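Local coordinates for putative lipoate-protein ligase A subunit 2 (Thermoplasma acidophilum DSM 1728, PDB 3R07) that is a putative lipoate-protein ligase subunit whose sequence belongs to the family of the bacterial ligase C-terminal region, at residues Ser46-Arg49 / Leu50-Met53. Sequence-based numbering, arbitrary orientation.
Sequences SINR and LEDM
The flat guanidinium of Arg49 has the methyl CE of Met53 at its edge, close to its plane. The two side chains run side by side in the same direction, one helical turn apart, and their aliphatic parts meet where Arg49 CD lies 3.6 Å from Met53 CE. Arginine suits this place because its long methylene chain packs against the methyl CE of Met53 while its charged end reaches beyond it. A bend at chi3 (-40°) turns that end back toward Ser46, whose OG is close to Arg49 NH2, at 3.1 Å, and has a weak hydrogen bond to the carbonyl of Pro43. Met53 stays extended past CG, which sets its unbranched chain alongside the arginine.

The carboxylate of Asp52 bends back over the preceding turn, its CG anti to its own carbonyl carbon (chi1 -73°); it forms a salt bridge with Arg55. On another side of the helix, Glu51 OE2 accepts a hydrogen bond from the backbone N of Ile35, a fitting partner for a buried carboxylate, and has a long, weak ion pair with a basic side chain of the other chain.

Backbone bonds join the turns from i+4 to i, from Leu50 N to Ser46 O at 3.0 Å through Met53 N to Arg49 O at 2.9 Å, as in a regular alpha-helix.

In helix 46-54, Asp52 is on the exposed side. Ile47 and Leu50 rest on Ile35 of strand 29-36, and Leu50 also reaches Ile66 and Phe69, so this branched residue fills the junction of sheet and helix 62-70. Arg49 touches Phe69 and Met53 touches Ile65, extending the packing along helix 62-70.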
ATOM      1  N   SER B  46       0.154   4.189 -15.711  1.00 57.61           N
ATOM      2  CA  SER B  46       0.757   5.461 -16.089  1.00 58.33           C
ATOM      3  C   SER B  46       2.263   5.540 -15.781  1.00 58.76           C
ATOM      4  O   SER B  46       2.989   6.314 -16.408  1.00 59.41           O
ATOM      5  CB  SER B  46       0.046   6.604 -15.373  1.00 58.19           C
ATOM      6  OG  SER B  46      -1.297   6.692 -15.814  1.00 59.73           O
ATOM      7  N   ILE B  47       2.732   4.769 -14.807  1.00 58.42           N
ATOM      8  CA  ILE B  47       4.153   4.684 -14.541  1.00 57.85           C
ATOM      9  C   ILE B  47       4.904   4.162 -15.762  1.00 58.50           C
ATOM     10  O   ILE B  47       6.018   4.576 -16.025  1.00 58.27           O
ATOM     11  CB  ILE B  47       4.458   3.802 -13.294  1.00 57.73           C
ATOM     12  CG1 ILE B  47       5.882   4.053 -12.787  1.00 56.01           C
ATOM     13  CG2 ILE B  47       4.199   2.330 -13.573  1.00 55.86           C
ATOM     14  CD1 ILE B  47       6.118   5.481 -12.296  1.00 54.36           C
ATOM     15  N   ASN B  48       4.294   3.244 -16.501  1.00 59.60           N
ATOM     16  CA  ASN B  48       4.915   2.723 -17.723  1.00 60.66           C
ATOM     17  C   ASN B  48       4.942   3.738 -18.859  1.00 61.56           C
ATOM     18  O   ASN B  48       5.825   3.691 -19.701  1.00 61.19           O
ATOM     19  CB  ASN B  48       4.187   1.478 -18.201  1.00 60.43           C
ATOM     20  CG  ASN B  48       4.234   0.368 -17.203  1.00 60.40           C
ATOM     21  OD1 ASN B  48       3.215  -0.235 -16.901  1.00 59.84           O
ATOM     22  ND2 ASN B  48       5.422   0.089 -16.672  1.00 62.16           N
ATOM     23  N   ARG B  49       3.950   4.628 -18.878  1.00 62.84           N
ATOM     24  CA  ARG B  49       3.861   5.673 -19.884  1.00 64.55           C
ATOM     25  C   ARG B  49       4.973   6.688 -19.613  1.00 64.23           C
ATOM     26  O   ARG B  49       5.631   7.139 -20.546  1.00 64.82           O
ATOM     27  CB  ARG B  49       2.469   6.352 -19.889  1.00 64.54           C
ATOM     28  CG  ARG B  49       1.855   6.614 -21.301  1.00 66.39           C
ATOM     29  CD  ARG B  49       0.667   7.650 -21.350  1.00 66.58           C
ATOM     30  NE  ARG B  49      -0.289   7.547 -20.239  1.00 71.73           N
ATOM     31  CZ  ARG B  49      -0.591   8.544 -19.393  1.00 74.86           C
ATOM     32  NH1 ARG B  49      -0.028   9.749 -19.531  1.00 75.56           N
ATOM     33  NH2 ARG B  49      -1.466   8.345 -18.398  1.00 75.10           N
ATOM     34  N   LEU B  50       5.198   7.016 -18.344  1.00 63.86           N
ATOM     35  CA  LEU B  50       6.195   8.005 -17.971  1.00 63.66           C
ATOM     36  C   LEU B  50       7.607   7.527 -18.308  1.00 64.25           C
ATOM     37  O   LEU B  50       8.449   8.313 -18.723  1.00 64.51           O
ATOM     38  CB  LEU B  50       6.083   8.355 -16.486  1.00 63.55           C
ATOM     39  CG  LEU B  50       6.961   9.473 -15.904  1.00 63.45           C
ATOM     40  CD1 LEU B  50       6.883  10.757 -16.725  1.00 63.14           C
ATOM     41  CD2 LEU B  50       6.619   9.748 -14.444  1.00 63.00           C
ATOM     42  N   GLU B  51       7.869   6.238 -18.139  1.00 64.65           N
ATOM     43  CA  GLU B  51       9.163   5.686 -18.521  1.00 64.98           C
ATOM     44  C   GLU B  51       9.316   5.665 -20.057  1.00 66.10           C
ATOM     45  O   GLU B  51      10.387   5.971 -20.586  1.00 66.38           O
ATOM     46  CB  GLU B  51       9.362   4.279 -17.930  1.00 64.70           C
ATOM     47  CG  GLU B  51       9.629   4.216 -16.428  1.00 63.57           C
ATOM     48  CD  GLU B  51       9.572   2.784 -15.887  1.00 63.61           C
ATOM     49  OE1 GLU B  51       8.962   1.927 -16.551  1.00 61.95           O
ATOM     50  OE2 GLU B  51      10.130   2.500 -14.804  1.00 60.10           O
ATOM     51  N   ASP B  52       8.245   5.302 -20.760  1.00 67.34           N
ATOM     52  CA  ASP B  52       8.245   5.221 -22.227  1.00 68.46           C
ATOM     53  C   ASP B  52       8.477   6.572 -22.886  1.00 68.90           C
ATOM     54  O   ASP B  52       9.081   6.653 -23.952  1.00 68.90           O
ATOM     55  CB  ASP B  52       6.931   4.624 -22.736  1.00 68.58           C
ATOM     56  CG  ASP B  52       6.831   3.123 -22.483  1.00 70.21           C
ATOM     57  OD1 ASP B  52       7.840   2.541 -21.999  1.00 70.92           O
ATOM     58  OD2 ASP B  52       5.751   2.533 -22.765  1.00 70.80           O
ATOM     59  N   MET B  53       7.992   7.622 -22.233  1.00 69.45           N
ATOM     60  CA  MET B  53       8.081   8.973 -22.751  1.00 70.31           C
ATOM     61  C   MET B  53       9.487   9.515 -22.617  1.00 69.80           C
ATOM     62  O   MET B  53      10.034  10.044 -23.574  1.00 70.21           O
ATOM     63  CB  MET B  53       7.071   9.880 -22.048  1.00 70.46           C
ATOM     64  CG  MET B  53       5.629   9.613 -22.504  1.00 70.93           C
ATOM     65  SD  MET B  53       4.398  10.506 -21.533  1.00 72.50           S
ATOM     66  CE  MET B  53       2.968  10.182 -22.581  1.00 72.25           C
TER